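Local structure of beta-d-glucoside glucohydrolase (Hypocrea jecorina, 3ZZ1) at residues I106-G111 with Y232-W237; I139-T144 with A190-A195; G152-A157 with N196-M201. The protein probably hydrolyses terminal, non-reducing beta-D-glucosyl residues and releases beta-D-glucose, as a secreted family 3 glycosidase of cellulose degradation. All blocks are in the same frame, centred on the assembly; numbering follows the deposited sequence.

Contact 1: I106-G111 with Y232-W237; sequences IHVILG and YVMTDW
Leu110, Met234 and Trp237 meet inside the N-terminal, TIM-barrel-type domain, between strands 108-109 and 232-235, which are not neighbours in the sheet. The CA atoms of Leu110 and Asp236, the nearest pair, stay 9.7 Å apart, and side chains alone bridge the gap. From Leu110 CB the chain heads for the other segment; CG stands beside the backbone N (chi1 -57°), and neither atom comes within 4.2 Å of 232-237. The two methyls do the touching. CD1 reaches the CH2 corner of the Trp237 indole at 3.6 Å, the two side chains crossing at about a right angle, while CD2 lies 3.6 Å from Met234 SD and 4.0 Å from Met234 CE. An alanine here is likely to open a gap beside Met234 SD and the Trp237 CH2 corner and leave both more freedom to shift. Toward the N-terminal ends of the strands, Val108 CG2 meets Tyr232 OH at 3.5 Å, the side chains approaching from opposite directions. That hydroxyl is hydrogen-bonded to Gln154 OE1, and Trp237 NE1 to Val43 O. With these polar groups held by outside partners, the contact itself rests on van der Waals packing.

Contact 2: I139-T144 with A190-A195; sequences IAMGQT and ADAVQA
Met141 and Gly142 meet Ala192 and Ala195 in a close, near-parallel helix-helix packing between two successive outer helices of the TIM-barrel-type domain. Helices 134-150 and 178-194 each lead into a strand of the barrel sheet, 154-160 and 199-202, and point the same way, their segment axes 24° apart and only 7.8 Å from each other. Small residues permit this closeness: the nearest CA atoms, Gly142 and Ala192, are 5.1 Å apart, and Gly142 CA lies 4.3 Å from the backbone Asp191 O. On the barrel side Met141, bent at both chi2 and chi3, curls its CE to 4.0 Å from Ala192 CB; both side chains also touch Ala157 of the strand beneath. On the outer side Asp191 turns its carboxylate toward the start of 139-144, with OD2 3.7 Å from Ile139 N, an approach rather than a bond. Its firm partners are Arg674 at OD1 and Arg672 at OD2, two salt bridges that tie helix 178-194 to the C-terminal, fibronectin type III-like part of the chain and would be expected to favour the ionised acid. Just past the end of helix 178-194, the methyl Ala195 CB rests 3.8 Å from both Gly142 CA and Gly142 O.

Contact 3: G152-A157 with N196-M201; sequences GVQATA and NVASVM
Val197, Ala155 and Ala157 form the apolar centre, where the methyl Val197 CG2 lies 4.1 Å from Ala155 CB and equally near Ala157 CB. It is placed there by chi1 (75°), which sets CG2 opposite the backbone N and leaves CG1 between N and the carbonyl carbon. Val200 CG2 adds its contact with Ala157 CB on the same face of the sheet, the face covered by helix 134-150 through Ile145 and Met141. Nearby, the aliphatic part of Gln154 lies against Ala198, CB to CB 3.8 Å. The segments belong to adjacent parallel strands of the TIM-barrel-type sheet, 154-160 and 199-202, joined by a beta-alpha-beta crossover through helix 178-194; the short strand axes are 36° apart. Bridges pair Thr156 with Ser199 and Ala157 with Val200. Three backbone bonds alternate across them: Ser199 N to Ala155 O (3.2 Å), Ala157 N to Ser199 O (2.9 Å) and Met201 N to Ala157 O (2.9 Å). Ala157 O also has Val200 CA at 3.2 Å as a CA-H...O contact. On the opposite face from Val200, Thr156 CG2 packs at 3.8 Å on Met201 CB, the side chains crossing obliquely. Thr156 OG1 stands beside the backbone N and turns to strand 108-109, where it makes a weak hydrogen bond with Ile109 O.

All three contacts belong to the N-terminal, TIM-barrel-type domain. Contact 3 supplies two strands lying between those of contact 1, the centres of the two contacts 7 Å apart. Contact 2 covers the outer face of contact 3, centres 10 Å apart, with Met141 CE 3.8 Å from Ala157 CB. A Schellman motif with Asn196 at C-prime joins them, Val197 N being 3.1 Å from Ala192 O. Contacts 1 and 2 do not touch, about 6 Å separating their nearest atoms. In TIM-barrel enzymes active sites lie at the C-terminal strand ends, toward which Leu110 and Trp237 of contact 1 are placed.

Contact 1: I106-G111 with Y232-W237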
loop_
_atom_site.group_PDB
_atom_site.type_symbol
_atom_site.label_atom_id
_atom_site.label_comp_id
_atom_site.label_asym_id
_atom_site.label_seq_id
_atom_site.Cartn_x
_atom_site.Cartn_y
_atom_site.Cartn_z
ATOM N N ILE A 106 0.233 -7.328 21.023
ATOM C CA ILE A 106 0.174 -5.944 20.586
ATOM C C ILE A 106 -1.278 -5.605 20.274
ATOM O O ILE A 106 -1.966 -6.379 19.601
ATOM C CB ILE A 106 1.036 -5.732 19.322
ATOM C CG1 ILE A 106 2.504 -6.065 19.615
ATOM C CG2 ILE A 106 0.882 -4.305 18.790
ATOM C CD1 ILE A 106 3.281 -6.557 18.410
ATOM N N HIS A 107 -1.736 -4.448 20.749
ATOM C CA HIS A 107 -3.111 -4.003 20.515
ATOM C C HIS A 107 -3.288 -3.268 19.183
ATOM O O HIS A 107 -4.318 -3.417 18.518
ATOM C CB HIS A 107 -3.591 -3.109 21.661
ATOM C CG HIS A 107 -3.421 -3.718 23.017
ATOM N ND1 HIS A 107 -2.491 -3.259 23.926
ATOM C CD2 HIS A 107 -4.052 -4.756 23.615
ATOM C CE1 HIS A 107 -2.560 -3.985 25.027
ATOM N NE2 HIS A 107 -3.499 -4.901 24.863
ATOM N N VAL A 108 -2.294 -2.469 18.802
ATOM C CA VAL A 108 -2.414 -1.623 17.618
ATOM C C VAL A 108 -1.261 -1.868 16.651
ATOM O O VAL A 108 -0.095 -1.772 17.032
ATOM C CB VAL A 108 -2.475 -0.101 17.973
ATOM C CG1 VAL A 108 -2.972 0.693 16.789
ATOM C CG2 VAL A 108 -3.379 0.158 19.174
ATOM N N ILE A 109 -1.604 -2.201 15.408
ATOM C CA ILE A 109 -0.619 -2.316 14.334
ATOM C C ILE A 109 -0.649 -1.052 13.470
ATOM O O ILE A 109 -1.722 -0.589 13.052
ATOM C CB ILE A 109 -0.808 -3.610 13.483
ATOM C CG1 ILE A 109 0.412 -3.857 12.582
ATOM C CG2 ILE A 109 -2.100 -3.567 12.670
ATOM C CD1 ILE A 109 1.679 -4.242 13.338
ATOM N N LEU A 110 0.530 -0.487 13.234
ATOM C CA LEU A 110 0.645 0.813 12.581
ATOM C C LEU A 110 0.663 0.688 11.057
ATOM O O LEU A 110 1.709 0.801 10.413
ATOM C CB LEU A 110 1.861 1.577 13.121
ATOM C CG LEU A 110 1.858 1.804 14.642
ATOM C CD1 LEU A 110 3.135 2.495 15.093
ATOM C CD2 LEU A 110 0.628 2.601 15.109
ATOM N N GLY A 111 -0.524 0.447 10.508
ATOM C CA GLY A 111 -0.740 0.213 9.080
ATOM C C GLY A 111 -2.179 -0.250 8.911
ATOM O O GLY A 111 -2.853 -0.512 9.906
ATOM N N TYR A 232 -9.810 7.234 16.693
ATOM C CA TYR A 232 -8.857 8.229 17.194
ATOM C C TYR A 232 -7.701 8.539 16.250
ATOM O O TYR A 232 -7.230 7.668 15.510
ATOM C CB TYR A 232 -8.325 7.840 18.582
ATOM C CG TYR A 232 -7.496 6.565 18.636
ATOM C CD1 TYR A 232 -8.108 5.318 18.762
ATOM C CD2 TYR A 232 -6.101 6.612 18.586
ATOM C CE1 TYR A 232 -7.357 4.147 18.817
ATOM C CE2 TYR A 232 -5.336 5.441 18.641
ATOM C CZ TYR A 232 -5.974 4.212 18.765
ATOM O OH TYR A 232 -5.237 3.052 18.820
ATOM N N VAL A 233 -7.252 9.793 16.298
ATOM C CA VAL A 233 -6.113 10.260 15.520
ATOM C C VAL A 233 -4.864 10.292 16.394
ATOM O O VAL A 233 -4.826 10.977 17.426
ATOM C CB VAL A 233 -6.350 11.679 14.935
ATOM C CG1 VAL A 233 -5.125 12.155 14.153
ATOM C CG2 VAL A 233 -7.609 11.710 14.060
ATOM N N MET A 234 -3.850 9.540 15.976
ATOM C CA MET A 234 -2.543 9.586 16.610
ATOM C C MET A 234 -1.585 10.335 15.694
ATOM O O MET A 234 -1.823 10.442 14.488
ATOM C CB MET A 234 -2.023 8.172 16.905
ATOM C CG MET A 234 -1.415 7.437 15.700
ATOM S SD MET A 234 -0.847 5.766 16.093
ATOM C CE MET A 234 -2.402 4.903 16.300
ATOM N N THR A 235 -0.513 10.861 16.275
ATOM C CA THR A 235 0.530 11.526 15.506
ATOM C C THR A 235 1.487 10.478 14.971
ATOM O O THR A 235 1.661 9.421 15.583
ATOM C CB THR A 235 1.362 12.509 16.377
ATOM O OG1 THR A 235 1.993 11.789 17.443
ATOM C CG2 THR A 235 0.497 13.609 16.962
ATOM N N ASP A 236 2.115 10.775 13.837
ATOM C CA ASP A 236 3.325 10.063 13.449
ATOM C C ASP A 236 4.361 10.414 14.523
ATOM O O ASP A 236 4.091 11.248 15.389
ATOM C CB ASP A 236 3.773 10.470 12.041
ATOM C CG ASP A 236 4.661 9.419 11.372
ATOM O OD1 ASP A 236 5.353 8.655 12.075
ATOM O OD2 ASP A 236 4.678 9.366 10.131
ATOM N N TRP A 237 5.523 9.771 14.500
ATOM C CA TRP A 237 6.421 9.824 15.656
ATOM C C TRP A 237 7.126 11.176 15.818
ATOM O O TRP A 237 8.026 11.522 15.053
ATOM C CB TRP A 237 7.390 8.630 15.647
ATOM C CG TRP A 237 6.962 7.490 16.569
ATOM C CD1 TRP A 237 7.745 6.850 17.489
ATOM C CD2 TRP A 237 5.657 6.890 16.671
ATOM N NE1 TRP A 237 7.018 5.884 18.143
ATOM C CE2 TRP A 237 5.735 5.889 17.667
ATOM C CE3 TRP A 237 4.433 7.099 16.018
ATOM C CZ2 TRP A 237 4.638 5.100 18.025
ATOM C CZ3 TRP A 237 3.341 6.310 16.374
ATOM C CH2 TRP A 237 3.452 5.327 17.372
#

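Contact 2: I139-T144 with A190-A195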
loop_
_atom_site.group_PDB
_atom_site.type_symbol
_atom_site.label_atom_id
_atom_site.label_comp_id
_atom_site.label_asym_id
_atom_site.label_seq_id
_atom_site.Cartn_x
_atom_site.Cartn_y
_atom_site.Cartn_z
ATOM N N ILE A 139 -9.987 0.048 -2.063
ATOM C CA ILE A 139 -10.438 -1.345 -1.944
ATOM C C ILE A 139 -9.448 -2.166 -1.111
ATOM O O ILE A 139 -9.846 -2.853 -0.171
ATOM C CB ILE A 139 -10.683 -2.005 -3.336
ATOM C CG1 ILE A 139 -11.826 -1.295 -4.085
ATOM C CG2 ILE A 139 -10.961 -3.504 -3.192
ATOM C CD1 ILE A 139 -13.207 -1.364 -3.418
ATOM N N ALA A 140 -8.162 -2.072 -1.447
ATOM C CA ALA A 140 -7.119 -2.761 -0.690
ATOM C C ALA A 140 -7.113 -2.350 0.789
ATOM O O ALA A 140 -7.024 -3.210 1.669
ATOM C CB ALA A 140 -5.750 -2.542 -1.331
ATOM N N MET A 141 -7.228 -1.049 1.062
ATOM C CA MET A 141 -7.324 -0.562 2.445
ATOM C C MET A 141 -8.445 -1.257 3.214
ATOM O O MET A 141 -8.208 -1.836 4.278
ATOM C CB MET A 141 -7.524 0.958 2.496
ATOM C CG MET A 141 -6.273 1.787 2.186
ATOM S SD MET A 141 -4.894 1.582 3.325
ATOM C CE MET A 141 -5.429 2.529 4.754
ATOM N N GLY A 142 -9.655 -1.205 2.658
ATOM C CA GLY A 142 -10.835 -1.819 3.259
ATOM C C GLY A 142 -10.711 -3.313 3.493
ATOM O O GLY A 142 -11.103 -3.811 4.551
ATOM N N GLN A 143 -10.163 -4.028 2.507
ATOM C CA GLN A 143 -9.978 -5.476 2.622
ATOM C C GLN A 143 -8.953 -5.828 3.700
ATOM O O GLN A 143 -9.139 -6.791 4.444
ATOM C CB GLN A 143 -9.585 -6.107 1.276
ATOM C CG GLN A 143 -10.677 -6.071 0.188
ATOM C CD GLN A 143 -11.815 -7.080 0.393
ATOM O OE1 GLN A 143 -12.888 -6.929 -0.193
ATOM N NE2 GLN A 143 -11.584 -8.108 1.216
ATOM N N THR A 144 -7.883 -5.038 3.787
ATOM C CA THR A 144 -6.788 -5.292 4.734
ATOM C C THR A 144 -7.231 -5.029 6.171
ATOM O O THR A 144 -6.879 -5.774 7.087
ATOM C CB THR A 144 -5.541 -4.431 4.402
ATOM O OG1 THR A 144 -5.162 -4.649 3.040
ATOM C CG2 THR A 144 -4.360 -4.771 5.310
ATOM N N ALA A 190 -11.288 7.221 3.233
ATOM C CA ALA A 190 -12.730 6.990 3.374
ATOM C C ALA A 190 -13.067 5.497 3.346
ATOM O O ALA A 190 -13.882 5.029 4.135
ATOM C CB ALA A 190 -13.515 7.740 2.311
ATOM N N ASP A 191 -12.428 4.754 2.447
ATOM C CA ASP A 191 -12.549 3.300 2.438
ATOM C C ASP A 191 -12.130 2.721 3.786
ATOM O O ASP A 191 -12.822 1.862 4.331
ATOM C CB ASP A 191 -11.695 2.676 1.325
ATOM C CG ASP A 191 -12.263 2.911 -0.058
ATOM O OD1 ASP A 191 -12.175 4.060 -0.534
ATOM O OD2 ASP A 191 -12.781 1.947 -0.680
ATOM N N ALA A 192 -10.997 3.194 4.314
ATOM C CA ALA A 192 -10.479 2.727 5.609
ATOM C C ALA A 192 -11.473 2.980 6.731
ATOM O O ALA A 192 -11.748 2.088 7.532
ATOM C CB ALA A 192 -9.132 3.379 5.932
ATOM N N VAL A 193 -12.018 4.195 6.766
ATOM C CA VAL A 193 -13.016 4.585 7.759
ATOM C C VAL A 193 -14.261 3.713 7.620
ATOM O O VAL A 193 -14.751 3.169 8.608
ATOM C CB VAL A 193 -13.388 6.094 7.641
ATOM C CG1 VAL A 193 -14.521 6.462 8.588
ATOM C CG2 VAL A 193 -12.168 6.971 7.906
ATOM N N GLN A 194 -14.752 3.564 6.391
ATOM C CA GLN A 194 -15.943 2.747 6.125
ATOM C C GLN A 194 -15.723 1.287 6.543
ATOM O O GLN A 194 -16.674 0.576 6.859
ATOM C CB GLN A 194 -16.341 2.841 4.647
ATOM C CG GLN A 194 -17.785 2.419 4.347
ATOM C CD GLN A 194 -17.937 0.925 4.080
ATOM O OE1 GLN A 194 -16.971 0.231 3.752
ATOM N NE2 GLN A 194 -19.161 0.425 4.221
ATOM N N ALA A 195 -14.462 0.860 6.558
ATOM C CA ALA A 195 -14.094 -0.484 6.997
ATOM C C ALA A 195 -13.994 -0.544 8.517
ATOM O O ALA A 195 -13.572 -1.554 9.074
ATOM C CB ALA A 195 -12.768 -0.917 6.350
#

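Contact 3: G152-A157 with N196-M201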
loop_
_atom_site.group_PDB
_atom_site.type_symbol
_atom_site.label_atom_id
_atom_site.label_comp_id
_atom_site.label_asym_id
_atom_site.label_seq_id
_atom_site.Cartn_x
_atom_site.Cartn_y
_atom_site.Cartn_z
ATOM N N GLY A 152 -9.312 -9.038 15.993
ATOM C CA GLY A 152 -9.463 -8.322 17.255
ATOM C C GLY A 152 -8.263 -7.442 17.535
ATOM O O GLY A 152 -7.879 -7.237 18.692
ATOM N N VAL A 153 -7.678 -6.925 16.458
ATOM C CA VAL A 153 -6.518 -6.046 16.522
ATOM C C VAL A 153 -6.920 -4.698 15.945
ATOM O O VAL A 153 -7.724 -4.643 15.013
ATOM C CB VAL A 153 -5.330 -6.639 15.706
ATOM C CG1 VAL A 153 -4.134 -5.678 15.664
ATOM C CG2 VAL A 153 -4.916 -7.986 16.275
ATOM N N GLN A 154 -6.371 -3.618 16.499
ATOM C CA GLN A 154 -6.612 -2.276 15.968
ATOM C C GLN A 154 -5.685 -1.975 14.790
ATOM O O GLN A 154 -4.466 -2.139 14.891
ATOM C CB GLN A 154 -6.420 -1.209 17.052
ATOM C CG GLN A 154 -7.374 -1.295 18.231
ATOM C CD GLN A 154 -7.297 -0.066 19.120
ATOM O OE1 GLN A 154 -7.118 1.048 18.634
ATOM N NE2 GLN A 154 -7.436 -0.262 20.425
ATOM N N ALA A 155 -6.267 -1.534 13.676
ATOM C CA ALA A 155 -5.494 -1.082 12.520
ATOM C C ALA A 155 -5.361 0.435 12.532
ATOM O O ALA A 155 -6.193 1.134 13.123
ATOM C CB ALA A 155 -6.141 -1.552 11.222
ATOM N N THR A 156 -4.322 0.941 11.874
ATOM C CA THR A 156 -4.065 2.376 11.837
ATOM C C THR A 156 -3.834 2.836 10.405
ATOM O O THR A 156 -2.768 2.601 9.836
ATOM C CB THR A 156 -2.847 2.759 12.709
ATOM O OG1 THR A 156 -3.063 2.307 14.047
ATOM C CG2 THR A 156 -2.639 4.268 12.720
ATOM N N ALA A 157 -4.840 3.489 9.829
ATOM C CA ALA A 157 -4.730 4.055 8.488
ATOM C C ALA A 157 -3.785 5.252 8.511
ATOM O O ALA A 157 -4.062 6.257 9.171
ATOM C CB ALA A 157 -6.105 4.467 7.974
ATOM N N ASN A 196 -14.394 0.546 9.172
ATOM C CA ASN A 196 -14.332 0.704 10.629
ATOM C C ASN A 196 -12.913 0.697 11.192
ATOM O O ASN A 196 -12.684 0.163 12.276
ATOM C CB ASN A 196 -15.192 -0.343 11.353
ATOM C CG ASN A 196 -16.672 -0.189 11.064
ATOM O OD1 ASN A 196 -17.177 0.922 10.895
ATOM N ND2 ASN A 196 -17.377 -1.311 11.011
ATOM N N VAL A 197 -11.967 1.303 10.473
ATOM C CA VAL A 197 -10.602 1.406 10.979
ATOM C C VAL A 197 -10.669 2.047 12.361
ATOM O O VAL A 197 -11.487 2.940 12.600
ATOM C CB VAL A 197 -9.641 2.168 10.008
ATOM C CG1 VAL A 197 -9.881 3.685 10.028
ATOM C CG2 VAL A 197 -8.178 1.844 10.322
ATOM N N ALA A 198 -9.844 1.544 13.273
ATOM C CA ALA A 198 -9.864 1.976 14.664
ATOM C C ALA A 198 -9.211 3.336 14.808
ATOM O O ALA A 198 -9.704 4.204 15.539
ATOM C CB ALA A 198 -9.140 0.959 15.532
ATOM N N SER A 199 -8.109 3.516 14.086
ATOM C CA SER A 199 -7.286 4.705 14.214
ATOM C C SER A 199 -6.745 5.196 12.872
ATOM O O SER A 199 -6.712 4.454 11.884
ATOM C CB SER A 199 -6.126 4.429 15.173
ATOM O OG SER A 199 -5.376 5.604 15.417
ATOM N N VAL A 200 -6.323 6.455 12.865
ATOM C CA VAL A 200 -5.711 7.101 11.729
ATOM C C VAL A 200 -4.491 7.820 12.283
ATOM O O VAL A 200 -4.555 8.402 13.365
ATOM C CB VAL A 200 -6.689 8.104 11.071
ATOM C CG1 VAL A 200 -5.981 8.978 10.055
ATOM C CG2 VAL A 200 -7.871 7.366 10.420
ATOM N N MET A 201 -3.375 7.753 11.570
ATOM C CA MET A 201 -2.171 8.469 11.980
ATOM C C MET A 201 -1.967 9.711 11.107
ATOM O O MET A 201 -1.910 9.606 9.878
ATOM C CB MET A 201 -0.945 7.551 11.898
ATOM C CG MET A 201 0.366 8.212 12.296
ATOM S SD MET A 201 1.834 7.268 11.789
ATOM C CE MET A 201 1.690 5.814 12.825
#